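Probable glutathione S-transferase GSTU1 (Oryza sativa, PDB 1OYJ) conjugates reduced glutathione to a wide range of exogenous and endogenous hydrophobic electrophiles, a tau-class glutathione transferase reaction that includes herbicide detoxification. Local coordinates at residues A[108-113]-A[138-143]; A[185-188]-A[194-197]; A[152-157]-A[163-168]; A[75-80]-A[84-89]. One frame throughout, in Å; residues are numbered along the deposited sequence.

Interaction 1. Residues A[108-113]-A[138-143]; sequences ADYVDR and AEILRT
Tyr-110 reaches from helix 97-124 to helix 127-148 and meets Thr-143 and Ile-140. Its CG stands anti to the backbone N (chi1 175°), with CB pointing at the neighbouring helix. This extends the ring across the gap, and the phenol end does the touching. Tyr-110 OH lies 3.4 Å from Thr-143 CG2 and equally close to Thr-143 CB. On the Ile-140 side, Tyr-110 OH approaches the main chain, 3.7 Å from Ile-140 CA. The branch CG1 of Ile-140 is 3.9 Å from Tyr-110 OH. The methyl groups Thr-143 CG2 and Ile-140 CG2 both stand obliquely to the ring. Thr-143 CG2 is also anti to its own backbone N (chi1 -63° for OG1), which turns the methyl group toward the phenol.

The ring of Tyr-110 also meets that of Trp-107, and the side chain packs on Val-52 of the second subunit. Ile-140 goes on to touch Lys-114, Leu-115 and Cys-118, and it lines a pocket holding a bound glutathione. Each helix carries its own salt bridge away from this contact. Arg-113 NE bonds Asp-109 OD2 at 2.7 Å, nearly in the guanidinium plane, and Arg-142 NH1 pairs with Glu-139 OE1. Between 108-113 and 138-143 the contact is therefore van der Waals, made by the phenol end of Tyr-110, and the two intrahelical salt bridges take no part in it.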
loop_
_atom_site.group_PDB
_atom_site.type_symbol
_atom_site.label_atom_id
_atom_site.label_comp_id
_atom_site.label_asym_id
_atom_site.label_seq_id
_atom_site.Cartn_x
_atom_site.Cartn_y
_atom_site.Cartn_z
ATOM N N ALA A 108 7.933 2.299 -2.927
ATOM C CA ALA A 108 7.720 2.011 -1.485
ATOM C C ALA A 108 6.759 0.869 -1.432
ATOM O O ALA A 108 6.950 -0.057 -0.638
ATOM C CB ALA A 108 7.223 3.185 -0.734
ATOM N N ASP A 109 5.712 0.931 -2.261
ATOM C CA ASP A 109 4.777 -0.215 -2.313
ATOM C C ASP A 109 5.522 -1.540 -2.663
ATOM O O ASP A 109 5.284 -2.598 -2.113
ATOM C CB ASP A 109 3.663 0.047 -3.323
ATOM C CG ASP A 109 2.755 -1.154 -3.494
ATOM O OD1 ASP A 109 2.016 -1.472 -2.575
ATOM O OD2 ASP A 109 2.825 -1.914 -4.431
ATOM N N TYR A 110 6.473 -1.454 -3.595
ATOM C CA TYR A 110 7.182 -2.601 -4.061
ATOM C C TYR A 110 8.009 -3.173 -2.867
ATOM O O TYR A 110 7.991 -4.376 -2.609
ATOM C CB TYR A 110 8.132 -2.203 -5.122
ATOM C CG TYR A 110 9.026 -3.316 -5.600
ATOM C CD1 TYR A 110 8.661 -4.125 -6.653
ATOM C CD2 TYR A 110 10.259 -3.525 -5.038
ATOM C CE1 TYR A 110 9.451 -5.174 -7.051
ATOM C CE2 TYR A 110 11.057 -4.555 -5.445
ATOM C CZ TYR A 110 10.674 -5.370 -6.510
ATOM O OH TYR A 110 11.545 -6.374 -6.946
ATOM N N VAL A 111 8.642 -2.303 -2.116
ATOM C CA VAL A 111 9.324 -2.723 -0.884
ATOM C C VAL A 111 8.389 -3.440 0.105
ATOM O O VAL A 111 8.709 -4.524 0.630
ATOM C CB VAL A 111 10.011 -1.578 -0.174
ATOM C CG1 VAL A 111 10.705 -2.122 1.087
ATOM C CG2 VAL A 111 11.088 -0.985 -1.101
ATOM N N ASP A 112 7.245 -2.860 0.330
ATOM C CA ASP A 112 6.304 -3.519 1.226
ATOM C C ASP A 112 5.889 -4.883 0.701
ATOM O O ASP A 112 5.670 -5.793 1.483
ATOM C CB ASP A 112 5.058 -2.688 1.419
ATOM C CG ASP A 112 5.152 -1.748 2.591
ATOM O OD1 ASP A 112 4.111 -1.230 3.051
ATOM O OD2 ASP A 112 6.182 -1.532 3.174
ATOM N N ARG A 113 5.770 -5.013 -0.624
ATOM C CA ARG A 113 5.316 -6.255 -1.197
ATOM C C ARG A 113 6.394 -7.314 -1.219
ATOM O O ARG A 113 6.013 -8.458 -1.298
ATOM C CB ARG A 113 4.824 -6.098 -2.651
ATOM C CG ARG A 113 3.522 -5.346 -2.848
ATOM C CD ARG A 113 3.126 -4.957 -4.353
ATOM N NE ARG A 113 1.745 -4.426 -4.286
ATOM C CZ ARG A 113 0.654 -5.225 -4.209
ATOM N NH1 ARG A 113 -0.542 -4.708 -4.020
ATOM N NH2 ARG A 113 0.768 -6.546 -4.391
ATOM N N ALA A 138 17.887 -12.311 -4.483
ATOM C CA ALA A 138 18.920 -11.619 -5.260
ATOM C C ALA A 138 18.319 -10.785 -6.394
ATOM O O ALA A 138 18.832 -9.710 -6.668
ATOM C CB ALA A 138 19.873 -12.541 -5.823
ATOM N N GLU A 139 17.317 -11.330 -7.098
ATOM C CA GLU A 139 16.707 -10.675 -8.202
ATOM C C GLU A 139 15.901 -9.469 -7.716
ATOM O O GLU A 139 15.906 -8.479 -8.387
ATOM C CB GLU A 139 15.827 -11.677 -9.017
ATOM C CG GLU A 139 15.361 -11.159 -10.295
ATOM C CD GLU A 139 16.489 -10.831 -11.271
ATOM O OE1 GLU A 139 17.660 -11.329 -11.119
ATOM O OE2 GLU A 139 16.123 -10.018 -12.173
ATOM N N ILE A 140 15.208 -9.576 -6.587
ATOM C CA ILE A 140 14.526 -8.405 -5.975
ATOM C C ILE A 140 15.583 -7.230 -5.726
ATOM O O ILE A 140 15.374 -6.050 -6.088
ATOM C CB ILE A 140 13.916 -8.846 -4.681
ATOM C CG1 ILE A 140 12.630 -9.547 -5.032
ATOM C CG2 ILE A 140 13.551 -7.632 -3.773
ATOM C CD1 ILE A 140 11.987 -10.157 -3.943
ATOM N N LEU A 141 16.724 -7.607 -5.211
ATOM C CA LEU A 141 17.758 -6.614 -4.953
ATOM C C LEU A 141 18.294 -6.047 -6.280
ATOM O O LEU A 141 18.579 -4.852 -6.380
ATOM C CB LEU A 141 18.876 -7.212 -4.126
ATOM C CG LEU A 141 18.393 -7.756 -2.738
ATOM C CD1 LEU A 141 19.619 -8.381 -2.003
ATOM C CD2 LEU A 141 17.879 -6.595 -1.966
ATOM N N ARG A 142 18.369 -6.890 -7.295
ATOM C CA ARG A 142 18.819 -6.395 -8.612
ATOM C C ARG A 142 17.789 -5.452 -9.203
ATOM O O ARG A 142 18.140 -4.462 -9.873
ATOM C CB ARG A 142 19.080 -7.566 -9.590
ATOM C CG ARG A 142 20.406 -8.268 -9.464
ATOM C CD ARG A 142 20.554 -9.423 -10.486
ATOM N NE ARG A 142 21.497 -10.444 -10.072
ATOM C CZ ARG A 142 21.150 -11.684 -9.716
ATOM N NH1 ARG A 142 19.868 -12.078 -9.679
ATOM N NH2 ARG A 142 22.098 -12.531 -9.373
ATOM N N THR A 143 16.524 -5.713 -8.934
ATOM C CA THR A 143 15.438 -4.860 -9.386
ATOM C C THR A 143 15.478 -3.475 -8.690
ATOM O O THR A 143 15.399 -2.421 -9.393
ATOM C CB THR A 143 14.046 -5.533 -9.097
ATOM O OG1 THR A 143 13.967 -6.730 -9.842
ATOM C CG2 THR A 143 12.905 -4.635 -9.537
#

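Interaction 2. Residues A[185-188]-A[194-197]; sequences FSVE and LAAW
Val-187 and Ala-195 meet because Val-187 CG1 is anti to the backbone N (chi1 180°), which brings that methyl group up to Ala-195 CB. Glu-188 also starts with CG anti to its backbone N, then bends at chi2 (73°). In the conformer described, the bend folds its carboxylate over the same alanine. Val-187 CG1 lies 4.0 Å from Ala-195 CB, a plain apolar contact. Glu-188 OE1 lies 3.5 Å from Ala-195 CB; this contact is less certain, since Glu-188 has a second conformer.

The polar partner of this carboxylate is Arg-199, one turn further along helix 192-201, which forms a salt bridge with OE1. The apolar side is more enclosed. Val-187 packs on Phe-176, and so does Leu-194. The first turn of helix 187-190 is tied down by polar bonds. Ser-186 holds the N-cap position, and its OG accepts from Glu-189 N, three residues on. Val-187 N bonds Glu-180 OE2. A glycerol, probably from crystallisation, bonds Ala-195 O.

The chain here makes a short capped helix followed closely by a longer one, with valine facing alanine between them. These are two consecutive helices, 187-190 and 192-201, joined by a tight turn in the all-helical C-terminal domain of the glutathione transferase fold.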
loop_
_atom_site.group_PDB
_atom_site.type_symbol
_atom_site.label_atom_id
_atom_site.label_comp_id
_atom_site.label_asym_id
_atom_site.label_seq_id
_atom_site.Cartn_x
_atom_site.Cartn_y
_atom_site.Cartn_z
ATOM N N PHE A 185 24.152 -15.872 -1.166
ATOM C CA PHE A 185 24.729 -14.941 -2.146
ATOM C C PHE A 185 25.329 -13.785 -1.369
ATOM O O PHE A 185 25.118 -13.710 -0.143
ATOM C CB PHE A 185 23.692 -14.442 -3.130
ATOM C CG PHE A 185 22.578 -13.661 -2.479
ATOM C CD1 PHE A 185 22.695 -12.302 -2.296
ATOM C CD2 PHE A 185 21.453 -14.307 -1.965
ATOM C CE1 PHE A 185 21.687 -11.611 -1.611
ATOM C CE2 PHE A 185 20.446 -13.608 -1.340
ATOM C CZ PHE A 185 20.568 -12.276 -1.145
ATOM N N SER A 186 25.989 -12.868 -2.087
ATOM C CA SER A 186 26.587 -11.641 -1.554
ATOM C C SER A 186 25.930 -10.426 -2.255
ATOM O O SER A 186 25.866 -10.358 -3.476
ATOM C CB SER A 186 28.111 -11.675 -1.790
ATOM O OG SER A 186 28.666 -10.411 -2.137
ATOM N N VAL A 187 25.418 -9.493 -1.474
ATOM C CA VAL A 187 24.805 -8.326 -2.042
ATOM C C VAL A 187 25.800 -7.543 -2.870
ATOM O O VAL A 187 25.479 -7.010 -3.911
ATOM C CB VAL A 187 24.253 -7.452 -0.982
ATOM C CG1 VAL A 187 23.608 -6.213 -1.624
ATOM C CG2 VAL A 187 23.159 -8.208 -0.228
ATOM N N GLU A 188 27.019 -7.472 -2.391
ATOM C CA GLU A 188 28.082 -6.791 -3.098
ATOM C C GLU A 188 28.211 -7.379 -4.535
ATOM O O GLU A 188 28.268 -6.627 -5.524
ATOM C CB GLU A 188 29.402 -6.826 -2.278
ATOM C CG GLU A 188 30.494 -6.040 -2.966
ATOM C CD GLU A 188 30.254 -4.569 -2.852
ATOM O OE1 GLU A 188 29.818 -4.177 -1.749
ATOM O OE2 GLU A 188 30.445 -3.854 -3.866
ATOM N N LEU A 194 23.559 -1.243 -4.952
ATOM C CA LEU A 194 22.652 -1.223 -3.819
ATOM C C LEU A 194 23.447 -1.330 -2.507
ATOM O O LEU A 194 23.156 -0.658 -1.533
ATOM C CB LEU A 194 21.644 -2.344 -3.920
ATOM C CG LEU A 194 20.500 -2.304 -2.934
ATOM C CD1 LEU A 194 19.585 -1.040 -3.230
ATOM C CD2 LEU A 194 19.675 -3.549 -2.946
ATOM N N ALA A 195 24.497 -2.122 -2.546
ATOM C CA ALA A 195 25.375 -2.244 -1.408
ATOM C C ALA A 195 26.049 -0.896 -1.030
ATOM O O ALA A 195 26.155 -0.580 0.129
ATOM C CB ALA A 195 26.447 -3.336 -1.683
ATOM N N ALA A 196 26.435 -0.123 -2.053
ATOM C CA ALA A 196 27.053 1.171 -1.880
ATOM C C ALA A 196 26.020 2.116 -1.302
ATOM O O ALA A 196 26.333 2.866 -0.381
ATOM C CB ALA A 196 27.537 1.716 -3.257
ATOM N N TRP A 197 24.796 2.027 -1.830
ATOM C CA TRP A 197 23.698 2.826 -1.264
ATOM C C TRP A 197 23.488 2.473 0.240
ATOM O O TRP A 197 23.358 3.396 1.094
ATOM C CB TRP A 197 22.394 2.663 -2.054
ATOM C CG TRP A 197 21.187 3.210 -1.400
ATOM C CD1 TRP A 197 20.686 4.466 -1.481
ATOM C CD2 TRP A 197 20.303 2.489 -0.577
ATOM N NE1 TRP A 197 19.564 4.563 -0.698
ATOM C CE2 TRP A 197 19.286 3.344 -0.191
ATOM C CE3 TRP A 197 20.237 1.162 -0.210
ATOM C CZ2 TRP A 197 18.274 2.963 0.656
ATOM C CZ3 TRP A 197 19.226 0.754 0.548
ATOM C CH2 TRP A 197 18.226 1.652 0.987
#

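Interaction 3. Residues A[152-157]-A[163-168]; sequences EFFGGG and GFVDVA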
loop_
_atom_site.group_PDB
_atom_site.type_symbol
_atom_site.label_atom_id
_atom_site.label_comp_id
_atom_site.label_asym_id
_atom_site.label_seq_id
_atom_site.Cartn_x
_atom_site.Cartn_y
_atom_site.Cartn_z
ATOM N N GLU A 152 22.460 8.807 -6.023
ATOM C CA GLU A 152 23.009 8.705 -4.685
ATOM C C GLU A 152 21.863 8.136 -3.794
ATOM O O GLU A 152 22.091 7.191 -3.018
ATOM C CB GLU A 152 23.374 10.078 -4.205
ATOM C CG GLU A 152 24.216 10.017 -2.945
ATOM C CD GLU A 152 24.604 11.375 -2.324
ATOM O OE1 GLU A 152 24.120 12.452 -2.747
ATOM O OE2 GLU A 152 25.391 11.340 -1.356
ATOM N N PHE A 153 20.660 8.636 -4.033
ATOM C CA PHE A 153 19.456 8.174 -3.298
ATOM C C PHE A 153 18.286 7.836 -4.235
ATOM O O PHE A 153 18.208 8.381 -5.338
ATOM C CB PHE A 153 18.961 9.257 -2.317
ATOM C CG PHE A 153 19.944 9.547 -1.166
ATOM C CD1 PHE A 153 20.085 8.668 -0.047
ATOM C CD2 PHE A 153 20.729 10.683 -1.227
ATOM C CE1 PHE A 153 21.001 8.984 0.927
ATOM C CE2 PHE A 153 21.633 10.964 -0.270
ATOM C CZ PHE A 153 21.765 10.155 0.808
ATOM N N PHE A 154 17.345 6.996 -3.739
ATOM C CA PHE A 154 16.156 6.698 -4.499
ATOM C C PHE A 154 15.403 7.939 -4.746
ATOM O O PHE A 154 14.871 8.078 -5.808
ATOM C CB PHE A 154 15.241 5.618 -3.865
ATOM C CG PHE A 154 15.826 4.236 -3.959
ATOM C CD1 PHE A 154 15.553 3.413 -5.026
ATOM C CD2 PHE A 154 16.664 3.804 -3.005
ATOM C CE1 PHE A 154 16.135 2.204 -5.196
ATOM C CE2 PHE A 154 17.240 2.559 -3.091
ATOM C CZ PHE A 154 16.958 1.711 -4.255
ATOM N N GLY A 155 15.302 8.830 -3.792
ATOM C CA GLY A 155 14.674 10.116 -4.087
ATOM C C GLY A 155 15.290 10.834 -5.315
ATOM O O GLY A 155 16.537 10.728 -5.607
ATOM N N GLY A 156 14.446 11.571 -6.048
ATOM C CA GLY A 156 14.889 12.222 -7.287
ATOM C C GLY A 156 14.599 13.737 -7.501
ATOM O O GLY A 156 13.640 14.108 -8.199
ATOM N N GLY A 157 15.470 14.611 -7.002
ATOM C CA GLY A 157 16.699 14.197 -6.344
ATOM C C GLY A 157 17.645 15.362 -6.122
ATOM O O GLY A 157 17.236 16.521 -5.999
ATOM N N GLY A 163 14.965 10.149 0.994
ATOM C CA GLY A 163 13.618 10.323 0.520
ATOM C C GLY A 163 12.690 9.199 1.037
ATOM O O GLY A 163 13.127 8.184 1.712
ATOM N N PHE A 164 11.424 9.339 0.651
ATOM C CA PHE A 164 10.410 8.305 0.941
ATOM C C PHE A 164 10.840 6.853 0.697
ATOM O O PHE A 164 10.761 6.024 1.573
ATOM C CB PHE A 164 9.180 8.580 0.117
ATOM C CG PHE A 164 7.956 7.821 0.526
ATOM C CD1 PHE A 164 7.390 7.981 1.737
ATOM C CD2 PHE A 164 7.281 7.030 -0.382
ATOM C CE1 PHE A 164 6.196 7.275 2.069
ATOM C CE2 PHE A 164 6.042 6.422 -0.077
ATOM C CZ PHE A 164 5.562 6.483 1.160
ATOM N N VAL A 165 11.317 6.516 -0.481
ATOM C CA VAL A 165 11.731 5.158 -0.741
ATOM C C VAL A 165 12.947 4.805 0.017
ATOM O O VAL A 165 13.053 3.662 0.472
ATOM C CB VAL A 165 12.008 4.927 -2.273
ATOM C CG1 VAL A 165 12.470 3.534 -2.543
ATOM C CG2 VAL A 165 10.708 5.156 -3.064
ATOM N N ASP A 166 13.897 5.736 0.154
ATOM C CA ASP A 166 15.097 5.441 0.909
ATOM C C ASP A 166 14.708 4.990 2.346
ATOM O O ASP A 166 15.202 4.014 2.842
ATOM C CB ASP A 166 16.016 6.570 1.021
ATOM C CG ASP A 166 16.511 7.075 -0.352
ATOM O OD1 ASP A 166 17.322 6.395 -1.023
ATOM O OD2 ASP A 166 16.132 8.206 -0.729
ATOM N N VAL A 167 13.836 5.755 2.958
ATOM C CA VAL A 167 13.359 5.430 4.278
ATOM C C VAL A 167 12.623 4.135 4.330
ATOM O O VAL A 167 12.835 3.320 5.246
ATOM C CB VAL A 167 12.649 6.623 4.917
ATOM C CG1 VAL A 167 12.137 6.232 6.313
ATOM C CG2 VAL A 167 13.616 7.767 5.117
ATOM N N ALA A 168 11.763 3.862 3.368
ATOM C CA ALA A 168 11.054 2.581 3.350
ATOM C C ALA A 168 11.994 1.372 3.272
ATOM O O ALA A 168 11.695 0.335 3.830
ATOM C CB ALA A 168 10.111 2.535 2.204
#
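Asp-166 OD2 is gripped by two backbone N-H groups, one from each side of the contact. Gly-163 N donates to Asp-166 OD2 at 2.8 Å, on the anti side. Gly-155 N reaches Asp-166 OD2 at 3.2 Å along an almost straight bond (172°), but from above the carboxylate plane. The other oxygen faces the preceding residue: Phe-154 N donates to Asp-166 OD1 at 2.8 Å, on the syn side and tilted from the plane. Asp-166 OD1 also accepts from Trp-197 NE1. Asp-166 CG lies anti to its carbonyl carbon (chi1 -60°), which turns the carboxylate back over the start of helix 164-169 and up to the loop.

Two phenylalanines wall in this group. Both rings present an edge to Asp-166 OD1. Phe-154 CD2 lies 3.3 Å from Asp-166 OD1, and the Phe-153 ring stands nearly perpendicular to the carboxylate (85°). Phe-153 CB is 3.4 Å from Asp-166 OD2. Beside the polar cluster, Phe-154 crosses Val-165 at about a right angle, with Phe-154 CB 3.7 Å from Val-165 CB.

Gly-163 is the N-cap, and Asp-166 supplies the side-chain half of a capping box. Val-167 touches Leu-162 as in a hydrophobic staple. Such a capping box and staple are well known at this helix in glutathione transferases. Four N-H donors satisfy a buried carboxylate, which probably keeps it ionised. That one carboxylate joins the loop at 152-157, the helix start and Trp-197.

Interaction 4. Residues A[75-80]-A[84-89]; sequences YLDDAF and PHLLPP
Asp-77 lays its carboxylate against the backbone of 85-87, over His-85 CA and the two peptide groups that follow. Each oxygen takes one good N-H bond. Leu-86 N donates to Asp-77 OD1 at 2.9 Å, and Leu-87 N donates to Asp-77 OD2 at 3.0 Å. Both oxygens use their syn lone pairs, so the carboxylate is held from two points and its rotation is fixed. A weak bond also runs from Leu-86 N to OD2. Asp-77 CG is anti to its carbonyl carbon (chi1 -88°), which points the group off the helix toward the passing chain. Asp-77 OD1 is 3.3 Å from His-85 CA.

The charge has a stronger partner in Lys-28, which makes a salt bridge to OD1. Lys-28 NZ also bonds Leu-76 O and Pro-84 O, tying helix and loop together again. His-85 turns its ring away, and Pro-89 CD lies over the centre of one ring face. Next to Asp-77, Asp-78 makes salt bridges to Arg-101 and Arg-105 of the second subunit. The site is where helix 69-79 ends and the linker sets out from the thioredoxin-like domain to the helical domain, a junction characteristic of the glutathione transferase fold.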
loop_
_atom_site.group_PDB
_atom_site.type_symbol
_atom_site.label_atom_id
_atom_site.label_comp_id
_atom_site.label_asym_id
_atom_site.label_seq_id
_atom_site.Cartn_x
_atom_site.Cartn_y
_atom_site.Cartn_z
ATOM N N TYR A 75 2.074 10.673 6.597
ATOM C CA TYR A 75 1.492 11.520 7.623
ATOM C C TYR A 75 2.513 12.506 8.189
ATOM O O TYR A 75 2.209 13.701 8.410
ATOM C CB TYR A 75 0.769 10.685 8.705
ATOM C CG TYR A 75 0.141 11.496 9.842
ATOM C CD1 TYR A 75 -1.036 12.202 9.647
ATOM C CD2 TYR A 75 0.785 11.627 11.076
ATOM C CE1 TYR A 75 -1.596 12.970 10.689
ATOM C CE2 TYR A 75 0.249 12.393 12.097
ATOM C CZ TYR A 75 -0.936 13.055 11.907
ATOM O OH TYR A 75 -1.454 13.788 12.942
ATOM N N LEU A 76 3.717 12.031 8.433
ATOM C CA LEU A 76 4.774 12.864 8.974
ATOM C C LEU A 76 5.102 14.022 8.001
ATOM O O LEU A 76 5.556 15.085 8.466
ATOM C CB LEU A 76 5.996 12.067 9.330
ATOM C CG LEU A 76 5.783 11.076 10.466
ATOM C CD1 LEU A 76 7.079 10.179 10.623
ATOM C CD2 LEU A 76 5.493 11.835 11.710
ATOM N N ASP A 77 4.920 13.849 6.689
ATOM C CA ASP A 77 5.030 14.992 5.791
ATOM C C ASP A 77 3.755 15.864 5.952
ATOM O O ASP A 77 3.844 17.104 6.147
ATOM C CB ASP A 77 5.035 14.617 4.328
ATOM C CG ASP A 77 6.418 14.313 3.772
ATOM O OD1 ASP A 77 7.451 14.431 4.516
ATOM O OD2 ASP A 77 6.524 13.966 2.573
ATOM N N ASP A 78 2.580 15.231 5.878
ATOM C CA ASP A 78 1.343 16.022 5.810
ATOM C C ASP A 78 1.134 16.818 7.055
ATOM O O ASP A 78 0.707 17.961 7.008
ATOM C CB ASP A 78 0.082 15.168 5.567
ATOM C CG ASP A 78 0.009 14.575 4.173
ATOM O OD1 ASP A 78 -0.770 13.594 4.030
ATOM O OD2 ASP A 78 0.667 15.018 3.187
ATOM N N ALA A 79 1.406 16.201 8.189
ATOM C CA ALA A 79 1.143 16.852 9.464
ATOM C C ALA A 79 2.222 17.811 9.904
ATOM O O ALA A 79 1.957 18.637 10.743
ATOM C CB ALA A 79 0.911 15.828 10.497
ATOM N N PHE A 80 3.417 17.737 9.334
ATOM C CA PHE A 80 4.508 18.624 9.750
ATOM C C PHE A 80 5.157 19.230 8.547
ATOM O O PHE A 80 6.259 18.849 8.205
ATOM C CB PHE A 80 5.533 17.783 10.532
ATOM C CG PHE A 80 4.971 17.151 11.774
ATOM C CD1 PHE A 80 4.526 15.875 11.781
ATOM C CD2 PHE A 80 4.851 17.889 12.936
ATOM C CE1 PHE A 80 4.019 15.317 12.934
ATOM C CE2 PHE A 80 4.326 17.344 14.069
ATOM C CZ PHE A 80 3.926 16.070 14.076
ATOM N N PRO A 84 11.803 18.738 6.791
ATOM C CA PRO A 84 12.243 18.269 5.489
ATOM C C PRO A 84 11.333 17.136 5.037
ATOM O O PRO A 84 10.984 16.276 5.831
ATOM C CB PRO A 84 13.686 17.798 5.725
ATOM C CG PRO A 84 14.079 18.302 7.029
ATOM C CD PRO A 84 12.888 18.717 7.786
ATOM N N HIS A 85 10.940 17.168 3.775
ATOM C CA HIS A 85 9.900 16.324 3.239
ATOM C C HIS A 85 10.473 15.015 2.702
ATOM O O HIS A 85 11.588 14.980 2.203
ATOM C CB HIS A 85 9.150 17.056 2.116
ATOM C CG HIS A 85 10.042 17.474 0.989
ATOM N ND1 HIS A 85 10.587 18.733 0.908
ATOM C CD2 HIS A 85 10.561 16.771 -0.052
ATOM C CE1 HIS A 85 11.387 18.792 -0.148
ATOM N NE2 HIS A 85 11.364 17.625 -0.766
ATOM N N LEU A 86 9.712 13.948 2.825
ATOM C CA LEU A 86 10.113 12.642 2.272
ATOM C C LEU A 86 9.667 12.535 0.812
ATOM O O LEU A 86 10.312 11.880 0.018
ATOM C CB LEU A 86 9.491 11.504 3.078
ATOM C CG LEU A 86 10.119 11.313 4.453
ATOM C CD1 LEU A 86 9.289 10.292 5.206
ATOM C CD2 LEU A 86 11.545 10.956 4.321
ATOM N N LEU A 87 8.536 13.167 0.500
ATOM C CA LEU A 87 8.043 13.218 -0.861
ATOM C C LEU A 87 8.018 14.670 -1.267
ATOM O O LEU A 87 7.763 15.538 -0.458
ATOM C CB LEU A 87 6.638 12.657 -0.912
ATOM C CG LEU A 87 6.477 11.164 -0.634
ATOM C CD1 LEU A 87 5.084 10.828 -0.337
ATOM C CD2 LEU A 87 6.982 10.410 -1.765
ATOM N N PRO A 88 8.238 14.972 -2.537
ATOM C CA PRO A 88 8.243 16.388 -2.947
ATOM C C PRO A 88 6.853 16.946 -2.830
ATOM O O PRO A 88 5.932 16.229 -3.169
ATOM C CB PRO A 88 8.636 16.346 -4.423
ATOM C CG PRO A 88 8.836 14.896 -4.786
ATOM C CD PRO A 88 8.437 14.027 -3.638
ATOM N N PRO A 89 6.657 18.153 -2.320
ATOM C CA PRO A 89 5.313 18.753 -2.348
ATOM C C PRO A 89 4.868 19.038 -3.753
ATOM O O PRO A 89 5.656 19.574 -4.456
ATOM C CB PRO A 89 5.500 20.052 -1.597
ATOM C CG PRO A 89 6.742 19.809 -0.748
ATOM C CD PRO A 89 7.615 19.003 -1.611
#

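Interactions 1 and 3 are buried, while 2 and 4 are only partly so. Interactions 1 and 2 are mainly van der Waals contacts between helices and meet at Leu-141, which packs on Leu-194, Phe-185 and Val-187. Interactions 3 and 4 both rest on an aspartate that accepts successive backbone N-H groups from a loop. The buried Asp-166 also bonds an indole; Asp-77, nearer the surface, has a lysine. Trp-197 joins interaction 2 to 3, and Phe-164 joins 3 to 4 through Leu-86 and also packs on Ala-108 of interaction 1. Interactions 1 and 4 both border the second subunit. Interactions 1 to 3 belong to the helical domain; interaction 4 leads into it.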